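Long-range contacts in PixA inclusion body protein (Burkholderia cenocepacia, PDB 4LZK), which is of unknown function but belongs to the PixA family of bacterial inclusion body proteins: residues I20-I26 with A52-G58; N71-N77 with V181-A187; S161-Y165 with F175-F179; Q109-T115 with F146-S152. All coordinates share one frame; numbering follows the deposited sequence.

Overall arrangement
The four contacts lie in and between two mixed beta sheets. Interaction 1 joins strands 19-26 and 53-57 at one margin of the first sheet, and interaction 4 adds loop 109-115 to strand 142-149 of that sheet, with centres about 17 Å apart. Interactions 2 and 3 share the long strand 172-186 of the second sheet, their centres about 23 Å apart, and interaction 3 is nested in the chain loop that interaction 2 closes. Interaction 2 lies about 12 Å, centre to centre, from both interactions 1 and 4 and touches both, through Met55 on Trp182 and Phe111 on Ala184, so its side chains pack the second sheet against interaction 1 of the first and against the loop of interaction 4.

Interaction 1. Residues I20-I26 with A52-G58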
loop_
_atom_site.group_PDB
_atom_site.type_symbol
_atom_site.label_atom_id
_atom_site.label_comp_id
_atom_site.label_asym_id
_atom_site.label_seq_id
_atom_site.Cartn_x
_atom_site.Cartn_y
_atom_site.Cartn_z
ATOM N N ILE C 20 -17.805 2.917 13.946
ATOM C CA ILE C 20 -16.564 3.185 13.283
ATOM C C ILE C 20 -16.369 4.703 13.240
ATOM O O ILE C 20 -17.238 5.431 12.901
ATOM C CB ILE C 20 -16.667 2.695 11.852
ATOM C CG1 ILE C 20 -16.979 1.195 11.874
ATOM C CG2 ILE C 20 -15.350 2.962 11.156
ATOM C CD1 ILE C 20 -17.547 0.764 10.519
ATOM N N GLN C 21 -15.232 5.156 13.680
ATOM C CA GLN C 21 -14.921 6.534 13.566
ATOM C C GLN C 21 -14.091 6.788 12.327
ATOM O O GLN C 21 -13.085 6.095 12.067
ATOM C CB GLN C 21 -14.111 6.955 14.811
ATOM C CG GLN C 21 -14.762 6.779 16.178
ATOM C CD GLN C 21 -13.674 6.767 17.279
ATOM O OE1 GLN C 21 -12.788 5.867 17.304
ATOM N NE2 GLN C 21 -13.752 7.687 18.173
ATOM N N ILE C 22 -14.437 7.856 11.591
ATOM C CA ILE C 22 -13.749 8.113 10.388
ATOM C C ILE C 22 -13.217 9.546 10.470
ATOM O O ILE C 22 -13.962 10.389 10.849
ATOM C CB ILE C 22 -14.647 7.941 9.109
ATOM C CG1 ILE C 22 -15.241 6.533 8.962
ATOM C CG2 ILE C 22 -13.884 8.348 7.874
ATOM C CD1 ILE C 22 -16.356 6.505 7.907
ATOM N N LEU C 23 -11.946 9.776 10.110
ATOM C CA LEU C 23 -11.346 11.095 10.074
ATOM C C LEU C 23 -10.858 11.423 8.681
ATOM O O LEU C 23 -9.981 10.717 8.080
ATOM C CB LEU C 23 -10.239 11.253 11.142
ATOM C CG LEU C 23 -9.707 12.683 11.334
ATOM C CD1 LEU C 23 -10.792 13.575 11.932
ATOM C CD2 LEU C 23 -8.450 12.625 12.185
ATOM N N ALA C 24 -11.338 12.529 8.142
ATOM C CA ALA C 24 -10.814 13.034 6.914
ATOM C C ALA C 24 -9.826 14.131 7.249
ATOM O O ALA C 24 -10.155 15.027 7.963
ATOM C CB ALA C 24 -11.903 13.559 5.928
ATOM N N VAL C 25 -8.615 13.983 6.716
ATOM C CA VAL C 25 -7.521 14.926 6.933
ATOM C C VAL C 25 -7.157 15.593 5.618
ATOM O O VAL C 25 -6.656 14.938 4.726
ATOM C CB VAL C 25 -6.312 14.232 7.561
ATOM C CG1 VAL C 25 -5.114 15.213 7.732
ATOM C CG2 VAL C 25 -6.730 13.588 8.886
ATOM N N ILE C 26 -7.349 16.891 5.508
ATOM C CA ILE C 26 -7.324 17.568 4.231
ATOM C C ILE C 26 -6.072 18.414 4.150
ATOM O O ILE C 26 -5.728 19.105 5.144
ATOM C CB ILE C 26 -8.570 18.479 4.099
ATOM C CG1 ILE C 26 -9.802 17.578 4.068
ATOM C CG2 ILE C 26 -8.496 19.391 2.850
ATOM C CD1 ILE C 26 -10.972 18.064 4.780
ATOM N N ALA C 52 -6.039 15.099 -2.729
ATOM C CA ALA C 52 -5.821 16.243 -1.851
ATOM C C ALA C 52 -6.103 15.951 -0.384
ATOM O O ALA C 52 -6.039 16.844 0.444
ATOM C CB ALA C 52 -6.749 17.348 -2.292
ATOM N N LEU C 53 -6.454 14.734 -0.039
ATOM C CA LEU C 53 -6.768 14.481 1.317
ATOM C C LEU C 53 -6.467 13.047 1.659
ATOM O O LEU C 53 -6.090 12.278 0.789
ATOM C CB LEU C 53 -8.239 14.841 1.609
ATOM C CG LEU C 53 -9.254 13.940 0.865
ATOM C CD1 LEU C 53 -10.251 13.406 1.876
ATOM C CD2 LEU C 53 -9.948 14.767 -0.173
ATOM N N PHE C 54 -6.632 12.677 2.911
ATOM C CA PHE C 54 -6.399 11.315 3.386
ATOM C C PHE C 54 -7.625 10.933 4.261
ATOM O O PHE C 54 -8.176 11.791 4.954
ATOM C CB PHE C 54 -5.167 11.318 4.235
ATOM C CG PHE C 54 -3.970 11.932 3.585
ATOM C CD1 PHE C 54 -3.212 11.208 2.688
ATOM C CD2 PHE C 54 -3.577 13.220 3.875
ATOM C CE1 PHE C 54 -2.070 11.756 2.088
ATOM C CE2 PHE C 54 -2.422 13.783 3.275
ATOM C CZ PHE C 54 -1.677 13.038 2.391
HETATM N N MSE C 55 -8.040 9.703 4.251
HETATM C CA MSE C 55 -9.188 9.279 5.118
HETATM C C MSE C 55 -8.713 8.078 5.932
HETATM O O MSE C 55 -8.050 7.226 5.410
HETATM C CB MSE C 55 -10.392 8.904 4.305
HETATM C CG MSE C 55 -11.143 10.126 3.765
HETATM SE SE MSE C 55 -12.790 9.690 2.785
HETATM C CE MSE C 55 -13.914 9.501 4.312
ATOM N N LEU C 56 -9.004 8.085 7.209
ATOM C CA LEU C 56 -8.611 7.039 8.145
ATOM C C LEU C 56 -9.850 6.552 8.869
ATOM O O LEU C 56 -10.821 7.354 9.067
ATOM C CB LEU C 56 -7.705 7.670 9.148
ATOM C CG LEU C 56 -6.438 8.328 8.532
ATOM C CD1 LEU C 56 -5.716 8.971 9.655
ATOM C CD2 LEU C 56 -5.525 7.410 7.761
ATOM N N ASN C 57 -9.841 5.311 9.308
ATOM C CA ASN C 57 -10.930 4.791 10.089
ATOM C C ASN C 57 -10.401 3.786 11.125
ATOM O O ASN C 57 -9.350 3.172 10.960
ATOM C CB ASN C 57 -12.027 4.138 9.200
ATOM C CG ASN C 57 -11.516 2.942 8.481
ATOM O OD1 ASN C 57 -10.919 3.084 7.436
ATOM N ND2 ASN C 57 -11.588 1.750 9.133
ATOM N N GLY C 58 -11.078 3.680 12.233
ATOM C CA GLY C 58 -10.658 2.730 13.262
ATOM C C GLY C 58 -10.986 1.306 12.876
ATOM O O GLY C 58 -11.830 1.025 12.032
#
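Ile22 and Met55 (a selenomethionine) meet where Ile22 CG2 touches Met55 CE at 3.7 Å. Met55 reaches it by a bend at its last torsion (chi3 82°), which turns CE back toward the isoleucine, while Met55 CG lies 4.1 Å from Ala24 CB. On the same face Ile22 CG1 packs on Asn57 CB, and Ile26 lies alongside Leu53, pointing the same way, with Ile26 CG1 to Leu53 CB at 4.0 Å.

The backbones behind these side chains run antiparallel, their axes 4.7 Å apart at closest. Leu23 pairs with Leu56 and Val25 with Phe54 as hydrogen-bonded pairs; Val25 N to Phe54 O, at 2.8 Å and 175°, is nearly straight. Gly58 N adds a bond to Gln21 O.

Farther out, Leu72 and Leu74 of strand 72-76 and Trp180 and Trp182 of strand 172-186 pack against the Ile22-Met55 face. On the reverse face, Val25 and Leu56 meet Leu56 and Val25 of a second subunit. Asn57 OD1 bonds to Ser65 OG, and Asn57 ND2 donates to Gly58 O at 3.0 Å. The contact thus combines paired backbone groups with apolar side chains on both faces, one entering the core between the sheets and the other a subunit interface.

Interaction 2. Residues N71-N77 with V181-A187; sequences NLGLKLN and VWQAAAA
Leu74, Lys75 and Leu76 pair in parallel with Ala184, Ala185 and Ala186, the strand axes approaching to 4.6 Å at an angle of 17°, and the backbone bonds pass alternately from one strand to the other, as in Leu76 N to Ala185 O at 2.9 Å.

Among the side chains, Leu74 CB faces Ala184 CB at 4.0 Å, and Leu76 CD2 sits 3.6 Å from Ala186 CB. The Leu76 branch comes over the neighbouring strand because CG lies between the backbone N and the carbonyl carbon (chi1 81°). Leu74 CD2 approaches the edge of the Trp182 ring, near its plane, at CZ3. The indole NE1 is bonded to Thr160 OG1, which helps fix the ring's rotation.

At the other end the Asn71 and Gln183 amides stand nearly perpendicular, their planes 78° apart. Asn71 ND2 donates to Gln183 OE1, but the modelled separation is so short that its exact length is doubtful. Asn71 O receives both Gln183 N, at 2.9 Å, and Gly73 N, so it is gripped by two donors. Gln183 OE1 has a further partner in Ser64 OG of a fourth subunit, and Leu76 O bonds to Tyr157 OH of a third. The chemistry therefore divides: the leucine-alanine face packs apolar groups into the core, while the Gln183 amide and Leu76 O, which also accepts from Ala187 N, carry bonds to other subunits.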
loop_
_atom_site.group_PDB
_atom_site.type_symbol
_atom_site.label_atom_id
_atom_site.label_comp_id
_atom_site.label_asym_id
_atom_site.label_seq_id
_atom_site.Cartn_x
_atom_site.Cartn_y
_atom_site.Cartn_z
ATOM N N ASN C 71 -9.967 8.409 -0.987
ATOM C CA ASN C 71 -11.103 7.644 -1.416
ATOM C C ASN C 71 -11.652 6.597 -0.412
ATOM O O ASN C 71 -12.803 6.091 -0.563
ATOM C CB ASN C 71 -10.688 6.933 -2.726
ATOM C CG ASN C 71 -11.823 6.302 -3.412
ATOM O OD1 ASN C 71 -12.601 6.977 -4.103
ATOM N ND2 ASN C 71 -11.940 4.970 -3.235
ATOM N N LEU C 72 -10.873 6.319 0.605
ATOM C CA LEU C 72 -11.127 5.358 1.667
ATOM C C LEU C 72 -11.350 3.906 1.231
ATOM O O LEU C 72 -10.642 3.015 1.714
ATOM C CB LEU C 72 -12.180 5.831 2.675
ATOM C CG LEU C 72 -12.150 5.038 4.015
ATOM C CD1 LEU C 72 -10.810 4.950 4.698
ATOM C CD2 LEU C 72 -13.202 5.528 4.996
ATOM N N GLY C 73 -12.301 3.649 0.334
ATOM C CA GLY C 73 -12.570 2.239 -0.061
ATOM C C GLY C 73 -13.073 1.457 1.139
ATOM O O GLY C 73 -12.641 0.315 1.416
ATOM N N LEU C 74 -13.977 2.053 1.915
ATOM C CA LEU C 74 -14.412 1.458 3.178
ATOM C C LEU C 74 -15.309 0.260 2.892
ATOM O O LEU C 74 -16.166 0.303 2.009
ATOM C CB LEU C 74 -15.219 2.465 3.973
ATOM C CG LEU C 74 -15.682 2.091 5.340
ATOM C CD1 LEU C 74 -14.572 1.835 6.359
ATOM C CD2 LEU C 74 -16.661 3.169 5.870
ATOM N N LYS C 75 -15.090 -0.806 3.616
ATOM C CA LYS C 75 -15.987 -1.968 3.504
ATOM C C LYS C 75 -16.417 -2.324 4.859
ATOM O O LYS C 75 -15.593 -2.556 5.709
ATOM C CB LYS C 75 -15.299 -3.151 2.877
ATOM C CG LYS C 75 -15.027 -2.939 1.422
ATOM C CD LYS C 75 -13.907 -3.802 0.996
ATOM C CE LYS C 75 -13.957 -4.140 -0.473
ATOM N NZ LYS C 75 -14.759 -5.400 -0.627
ATOM N N LEU C 76 -17.713 -2.390 5.096
ATOM C CA LEU C 76 -18.157 -2.696 6.435
ATOM C C LEU C 76 -19.459 -3.570 6.443
ATOM O O LEU C 76 -19.874 -4.046 5.409
ATOM C CB LEU C 76 -18.290 -1.405 7.238
ATOM C CG LEU C 76 -19.541 -0.508 7.102
ATOM C CD1 LEU C 76 -19.285 0.930 7.607
ATOM C CD2 LEU C 76 -20.155 -0.435 5.769
ATOM N N ASN C 77 -20.014 -3.805 7.605
ATOM C CA ASN C 77 -21.219 -4.636 7.755
ATOM C C ASN C 77 -22.500 -3.803 7.774
ATOM O O ASN C 77 -22.540 -2.769 8.448
ATOM C CB ASN C 77 -21.142 -5.515 9.015
ATOM C CG ASN C 77 -19.783 -6.153 9.208
ATOM O OD1 ASN C 77 -19.550 -7.272 8.710
ATOM N ND2 ASN C 77 -18.851 -5.435 9.952
ATOM N N VAL C 181 -15.193 13.037 -3.317
ATOM C CA VAL C 181 -15.994 11.861 -3.349
ATOM C C VAL C 181 -15.178 10.732 -2.836
ATOM O O VAL C 181 -13.989 10.599 -3.197
ATOM C CB VAL C 181 -16.442 11.590 -4.786
ATOM C CG1 VAL C 181 -17.212 10.321 -4.936
ATOM C CG2 VAL C 181 -17.226 12.772 -5.317
ATOM N N TRP C 182 -15.791 9.886 -2.015
ATOM C CA TRP C 182 -15.160 8.721 -1.483
ATOM C C TRP C 182 -16.081 7.541 -1.678
ATOM O O TRP C 182 -17.240 7.723 -2.048
ATOM C CB TRP C 182 -14.768 8.956 -0.026
ATOM C CG TRP C 182 -15.782 9.427 0.923
ATOM C CD1 TRP C 182 -16.264 10.677 1.069
ATOM C CD2 TRP C 182 -16.397 8.636 1.975
ATOM N NE1 TRP C 182 -17.202 10.730 2.094
ATOM C CE2 TRP C 182 -17.284 9.508 2.691
ATOM C CE3 TRP C 182 -16.298 7.297 2.364
ATOM C CZ2 TRP C 182 -18.061 9.082 3.724
ATOM C CZ3 TRP C 182 -17.063 6.857 3.403
ATOM C CH2 TRP C 182 -17.958 7.753 4.089
ATOM N N GLN C 183 -15.608 6.349 -1.404
ATOM C CA GLN C 183 -16.319 5.124 -1.771
ATOM C C GLN C 183 -16.404 4.164 -0.580
ATOM O O GLN C 183 -15.470 4.033 0.233
ATOM C CB GLN C 183 -15.591 4.389 -2.952
ATOM C CG GLN C 183 -15.241 5.297 -4.096
ATOM C CD GLN C 183 -14.348 4.647 -5.167
ATOM O OE1 GLN C 183 -13.417 3.925 -4.852
ATOM N NE2 GLN C 183 -14.647 4.930 -6.433
ATOM N N ALA C 184 -17.556 3.519 -0.459
ATOM C CA ALA C 184 -17.805 2.622 0.628
ATOM C C ALA C 184 -18.767 1.493 0.123
ATOM O O ALA C 184 -19.411 1.645 -0.928
ATOM C CB ALA C 184 -18.406 3.380 1.766
ATOM N N ALA C 185 -18.783 0.362 0.826
ATOM C CA ALA C 185 -19.607 -0.788 0.543
ATOM C C ALA C 185 -19.949 -1.473 1.858
ATOM O O ALA C 185 -19.201 -1.450 2.825
ATOM C CB ALA C 185 -18.891 -1.793 -0.341
ATOM N N ALA C 186 -21.097 -2.112 1.884
ATOM C CA ALA C 186 -21.518 -2.851 3.029
ATOM C C ALA C 186 -21.981 -4.203 2.583
ATOM O O ALA C 186 -22.516 -4.322 1.473
ATOM C CB ALA C 186 -22.664 -2.118 3.756
ATOM N N ALA C 187 -21.737 -5.199 3.444
ATOM C CA ALA C 187 -22.207 -6.561 3.253
ATOM C C ALA C 187 -23.098 -6.971 4.427
ATOM O O ALA C 187 -24.056 -7.713 4.128
ATOM C CB ALA C 187 -21.041 -7.527 3.184
ATOM O OXT ALA C 187 -22.865 -6.630 5.641
#

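Interaction 3. Residues S161-Y165 with F175-F179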
loop_
_atom_site.group_PDB
_atom_site.type_symbol
_atom_site.label_atom_id
_atom_site.label_comp_id
_atom_site.label_asym_id
_atom_site.label_seq_id
_atom_site.Cartn_x
_atom_site.Cartn_y
_atom_site.Cartn_z
ATOM N N SER C 161 -18.896 17.727 1.457
ATOM C CA SER C 161 -18.598 19.106 1.192
ATOM C C SER C 161 -18.104 19.800 2.484
ATOM O O SER C 161 -18.565 19.496 3.577
ATOM C CB SER C 161 -19.834 19.835 0.716
ATOM O OG SER C 161 -20.313 19.219 -0.447
ATOM N N PHE C 162 -17.098 20.645 2.346
ATOM C CA PHE C 162 -16.488 21.299 3.473
ATOM C C PHE C 162 -16.120 22.721 3.145
ATOM O O PHE C 162 -15.902 23.106 2.005
ATOM C CB PHE C 162 -15.255 20.538 3.957
ATOM C CG PHE C 162 -14.057 20.586 3.021
ATOM C CD1 PHE C 162 -13.888 19.628 2.001
ATOM C CD2 PHE C 162 -13.025 21.501 3.208
ATOM C CE1 PHE C 162 -12.796 19.649 1.200
ATOM C CE2 PHE C 162 -11.929 21.507 2.360
ATOM C CZ PHE C 162 -11.809 20.582 1.384
ATOM N N ALA C 163 -16.077 23.533 4.193
ATOM C CA ALA C 163 -15.626 24.933 4.041
ATOM C C ALA C 163 -14.185 24.992 4.445
ATOM O O ALA C 163 -13.781 24.406 5.464
ATOM C CB ALA C 163 -16.447 25.859 4.929
ATOM N N LEU C 164 -13.372 25.655 3.631
ATOM C CA LEU C 164 -11.996 25.895 3.963
ATOM C C LEU C 164 -11.850 27.371 4.456
ATOM O O LEU C 164 -12.121 28.344 3.707
ATOM C CB LEU C 164 -11.158 25.605 2.742
ATOM C CG LEU C 164 -9.710 25.311 2.947
ATOM C CD1 LEU C 164 -9.067 24.914 1.673
ATOM C CD2 LEU C 164 -8.965 26.472 3.513
ATOM N N TYR C 165 -11.426 27.529 5.700
ATOM C CA TYR C 165 -11.232 28.897 6.251
ATOM C C TYR C 165 -9.760 29.149 6.388
ATOM O O TYR C 165 -8.993 28.202 6.673
ATOM C CB TYR C 165 -11.923 29.070 7.599
ATOM C CG TYR C 165 -13.374 29.103 7.530
ATOM C CD1 TYR C 165 -14.078 30.279 7.270
ATOM C CD2 TYR C 165 -14.094 27.932 7.691
ATOM C CE1 TYR C 165 -15.449 30.275 7.194
ATOM C CE2 TYR C 165 -15.427 27.924 7.632
ATOM C CZ TYR C 165 -16.110 29.085 7.345
ATOM O OH TYR C 165 -17.467 28.995 7.262
ATOM N N PHE C 175 -12.067 30.870 2.540
ATOM C CA PHE C 175 -11.367 30.745 1.295
ATOM C C PHE C 175 -12.283 30.174 0.212
ATOM O O PHE C 175 -12.292 30.677 -0.917
ATOM C CB PHE C 175 -10.162 29.868 1.474
ATOM C CG PHE C 175 -9.280 29.753 0.254
ATOM C CD1 PHE C 175 -8.348 30.757 -0.041
ATOM C CD2 PHE C 175 -9.349 28.650 -0.595
ATOM C CE1 PHE C 175 -7.500 30.640 -1.138
ATOM C CE2 PHE C 175 -8.528 28.553 -1.721
ATOM C CZ PHE C 175 -7.619 29.564 -1.998
ATOM N N GLY C 176 -12.976 29.064 0.515
ATOM C CA GLY C 176 -13.921 28.479 -0.419
ATOM C C GLY C 176 -14.688 27.251 0.084
ATOM O O GLY C 176 -14.431 26.760 1.188
ATOM N N TYR C 177 -15.654 26.811 -0.724
ATOM C CA TYR C 177 -16.401 25.608 -0.428
ATOM C C TYR C 177 -16.029 24.519 -1.426
ATOM O O TYR C 177 -15.970 24.758 -2.617
ATOM C CB TYR C 177 -17.889 25.805 -0.418
ATOM C CG TYR C 177 -18.378 26.850 0.538
ATOM C CD1 TYR C 177 -18.616 26.529 1.883
ATOM C CD2 TYR C 177 -18.619 28.177 0.098
ATOM C CE1 TYR C 177 -19.062 27.485 2.797
ATOM C CE2 TYR C 177 -19.081 29.138 0.986
ATOM C CZ TYR C 177 -19.330 28.801 2.311
ATOM O OH TYR C 177 -19.840 29.728 3.185
ATOM N N PHE C 178 -15.760 23.323 -0.925
ATOM C CA PHE C 178 -15.194 22.278 -1.712
ATOM C C PHE C 178 -15.859 20.947 -1.373
ATOM O O PHE C 178 -16.513 20.853 -0.372
ATOM C CB PHE C 178 -13.694 22.099 -1.384
ATOM C CG PHE C 178 -12.849 23.281 -1.672
ATOM C CD1 PHE C 178 -12.289 23.461 -2.880
ATOM C CD2 PHE C 178 -12.583 24.206 -0.682
ATOM C CE1 PHE C 178 -11.432 24.560 -3.165
ATOM C CE2 PHE C 178 -11.752 25.293 -0.932
ATOM C CZ PHE C 178 -11.166 25.480 -2.179
ATOM N N PHE C 179 -15.796 19.952 -2.309
ATOM C CA PHE C 179 -16.190 18.624 -2.006
ATOM C C PHE C 179 -15.330 17.573 -2.652
ATOM O O PHE C 179 -14.720 17.812 -3.720
ATOM C CB PHE C 179 -17.639 18.388 -2.401
ATOM C CG PHE C 179 -17.843 18.121 -3.873
ATOM C CD1 PHE C 179 -17.965 19.162 -4.749
ATOM C CD2 PHE C 179 -18.029 16.815 -4.352
ATOM C CE1 PHE C 179 -18.180 18.924 -6.127
ATOM C CE2 PHE C 179 -18.213 16.588 -5.714
ATOM C CZ PHE C 179 -18.326 17.666 -6.598
#
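A beta hairpin of strands 154-167 and 172-186 contains this contact, and a classic beta bulge interrupts its pairing where Phe175 and Gly176 both face Leu164. Leu164 O takes Phe175 N at 2.8 Å and, weakly, Gly176 N at 3.4 Å. Beyond the bulge the register is regular, with Phe162 and Phe178 forming a hydrogen-bonded pair.

Their rings are slid apart, centroids 5.7 Å and planes 28°, so they barely overlap. Phe178 CB instead lies over one face of the Phe162 ring, off centre, 4.0 Å from its centroid in a CH-pi contact. A chi1 of 70° swings the Phe162 ring across toward the partner strand. Leu164 CB meets the edge of the Phe178 ring at CE2, 3.7 Å away; on the other face of the sheet, Ala163 CB packs on Tyr177 CE1.

Leu164 and Phe178 lie against Ile31 of helix 28-34, Phe162 packs on Ala97 of strand 96-105, and Phe178 also touches Thr46 of strand 46-47.

Interaction 4. Residues Q109-T115 with F146-S152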
loop_
_atom_site.group_PDB
_atom_site.type_symbol
_atom_site.label_atom_id
_atom_site.label_comp_id
_atom_site.label_asym_id
_atom_site.label_seq_id
_atom_site.Cartn_x
_atom_site.Cartn_y
_atom_site.Cartn_z
ATOM N N GLN C 109 -28.076 3.399 -1.929
ATOM C CA GLN C 109 -28.072 4.175 -0.650
ATOM C C GLN C 109 -27.658 3.206 0.440
ATOM O O GLN C 109 -28.475 2.760 1.209
ATOM C CB GLN C 109 -29.454 4.826 -0.362
ATOM C CG GLN C 109 -29.400 6.019 0.588
ATOM C CD GLN C 109 -30.742 6.478 1.127
ATOM O OE1 GLN C 109 -31.588 5.643 1.459
ATOM N NE2 GLN C 109 -30.918 7.812 1.306
ATOM N N VAL C 110 -26.383 2.839 0.488
ATOM C CA VAL C 110 -25.892 2.013 1.519
ATOM C C VAL C 110 -26.034 2.694 2.910
ATOM O O VAL C 110 -26.441 2.110 3.828
ATOM C CB VAL C 110 -24.399 1.781 1.278
ATOM C CG1 VAL C 110 -23.727 1.121 2.463
ATOM C CG2 VAL C 110 -24.226 0.954 -0.006
ATOM N N PHE C 111 -25.738 3.951 2.999
ATOM C CA PHE C 111 -25.793 4.649 4.279
ATOM C C PHE C 111 -27.108 5.447 4.315
ATOM O O PHE C 111 -27.559 6.036 3.300
ATOM C CB PHE C 111 -24.631 5.609 4.447
ATOM C CG PHE C 111 -23.321 4.896 4.703
ATOM C CD1 PHE C 111 -23.036 4.375 5.928
ATOM C CD2 PHE C 111 -22.449 4.691 3.669
ATOM C CE1 PHE C 111 -21.889 3.659 6.146
ATOM C CE2 PHE C 111 -21.301 3.972 3.840
ATOM C CZ PHE C 111 -20.996 3.475 5.108
ATOM N N ALA C 112 -27.618 5.593 5.540
ATOM C CA ALA C 112 -28.731 6.494 5.787
ATOM C C ALA C 112 -28.221 7.878 5.557
ATOM O O ALA C 112 -26.986 8.037 5.498
ATOM C CB ALA C 112 -29.193 6.359 7.169
ATOM N N PRO C 113 -29.105 8.845 5.301
ATOM C CA PRO C 113 -28.659 10.239 5.240
ATOM C C PRO C 113 -27.966 10.600 6.606
ATOM O O PRO C 113 -28.335 10.061 7.666
ATOM C CB PRO C 113 -29.955 11.027 5.090
ATOM C CG PRO C 113 -30.920 10.066 4.509
ATOM C CD PRO C 113 -30.538 8.704 4.932
ATOM N N PHE C 114 -26.968 11.444 6.557
ATOM C CA PHE C 114 -26.137 11.730 7.703
ATOM C C PHE C 114 -26.730 12.770 8.615
ATOM O O PHE C 114 -27.447 13.649 8.172
ATOM C CB PHE C 114 -24.727 12.201 7.247
ATOM C CG PHE C 114 -23.829 11.049 6.813
ATOM C CD1 PHE C 114 -24.103 10.354 5.662
ATOM C CD2 PHE C 114 -22.738 10.661 7.609
ATOM C CE1 PHE C 114 -23.312 9.295 5.323
ATOM C CE2 PHE C 114 -21.920 9.649 7.232
ATOM C CZ PHE C 114 -22.215 8.955 6.065
ATOM N N THR C 115 -26.378 12.705 9.880
ATOM C CA THR C 115 -26.892 13.680 10.837
ATOM C C THR C 115 -25.687 14.384 11.489
ATOM O O THR C 115 -24.781 13.742 11.981
ATOM C CB THR C 115 -27.716 12.993 11.905
ATOM O OG1 THR C 115 -28.784 12.243 11.308
ATOM C CG2 THR C 115 -28.227 13.992 12.909
ATOM N N PHE C 146 -20.558 13.837 11.737
ATOM C CA PHE C 146 -21.659 13.533 10.828
ATOM C C PHE C 146 -21.906 12.040 10.966
ATOM O O PHE C 146 -21.003 11.237 10.676
ATOM C CB PHE C 146 -21.276 13.987 9.445
ATOM C CG PHE C 146 -21.294 15.510 9.305
ATOM C CD1 PHE C 146 -20.187 16.259 9.745
ATOM C CD2 PHE C 146 -22.352 16.168 8.795
ATOM C CE1 PHE C 146 -20.201 17.651 9.675
ATOM C CE2 PHE C 146 -22.360 17.575 8.679
ATOM C CZ PHE C 146 -21.264 18.303 9.161
ATOM N N GLU C 147 -23.020 11.644 11.547
ATOM C CA GLU C 147 -23.218 10.223 11.891
ATOM C C GLU C 147 -24.192 9.557 10.896
ATOM O O GLU C 147 -25.176 10.175 10.448
ATOM C CB GLU C 147 -23.784 10.089 13.287
ATOM C CG GLU C 147 -22.857 10.638 14.382
ATOM C CD GLU C 147 -23.447 10.491 15.827
ATOM O OE1 GLU C 147 -24.657 10.240 16.014
ATOM O OE2 GLU C 147 -22.691 10.674 16.804
ATOM N N SER C 148 -23.973 8.310 10.593
ATOM C CA SER C 148 -24.935 7.531 9.857
ATOM C C SER C 148 -24.842 6.073 10.255
ATOM O O SER C 148 -24.175 5.716 11.194
ATOM C CB SER C 148 -24.682 7.742 8.376
ATOM O OG SER C 148 -25.636 7.053 7.571
ATOM N N VAL C 149 -25.530 5.195 9.504
ATOM C CA VAL C 149 -25.477 3.775 9.748
ATOM C C VAL C 149 -25.580 3.132 8.349
ATOM O O VAL C 149 -26.225 3.682 7.452
ATOM C CB VAL C 149 -26.632 3.300 10.701
ATOM C CG1 VAL C 149 -28.020 3.414 10.028
ATOM C CG2 VAL C 149 -26.400 1.870 11.181
ATOM N N ALA C 150 -24.897 2.023 8.156
ATOM C CA ALA C 150 -25.065 1.251 6.931
ATOM C C ALA C 150 -26.394 0.507 7.019
ATOM O O ALA C 150 -26.594 -0.232 7.981
ATOM C CB ALA C 150 -23.920 0.249 6.757
ATOM N N LYS C 151 -27.254 0.630 6.029
ATOM C CA LYS C 151 -28.561 -0.014 6.124
ATOM C C LYS C 151 -28.937 -0.819 4.913
ATOM O O LYS C 151 -29.965 -1.506 4.956
ATOM C CB LYS C 151 -29.709 0.962 6.443
ATOM C CG LYS C 151 -29.689 2.232 5.674
ATOM C CD LYS C 151 -30.254 2.091 4.315
ATOM C CE LYS C 151 -30.617 3.467 3.719
ATOM N NZ LYS C 151 -31.128 3.153 2.339
ATOM N N SER C 152 -28.184 -0.699 3.819
ATOM C CA SER C 152 -28.459 -1.619 2.696
ATOM C C SER C 152 -27.149 -2.154 2.140
ATOM O O SER C 152 -26.126 -1.459 2.163
ATOM C CB SER C 152 -29.279 -0.943 1.622
ATOM O OG SER C 152 -30.443 -0.271 2.151
HETATM O O HOH W 1 -28.214 9.817 10.426
#
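Phe114 and Ser148 make the tight part of this contact: Ser148 CB stands 3.4 Å from the centroid of the Phe114 ring, 6° off its normal, a centred CH-pi contact. Ser148 OG points away from its own N and donates to Ala112 O at 2.7 Å, from above the carbonyl plane. Phe111 CE1 packs on Ala150 CB at 4.0 Å, and Phe111 and Phe114 both reach Val82 and Leu158 on the inner side.

The outer side is looser and polar. Lys151, bent at chi2 (81°), curls back so that its NZ donates to Gln109 O, on a lone pair at 2.9 Å, and to Gln109 OE1 at 2.7 Å. A water links Pro113 O, Thr115 OG1 and Glu147 O.

The loop after strand 96-105 runs along the end of strand 142-149, held by Lys151 N to Val110 O (2.8 Å, 175°), until Thr115-Glu147 begins the antiparallel pairing with strand 115-120. Aromatic packing secures it on the inner side, ammonium and water bonds at its surface, where two carbonyl oxygens probably stabilise the lysine charge.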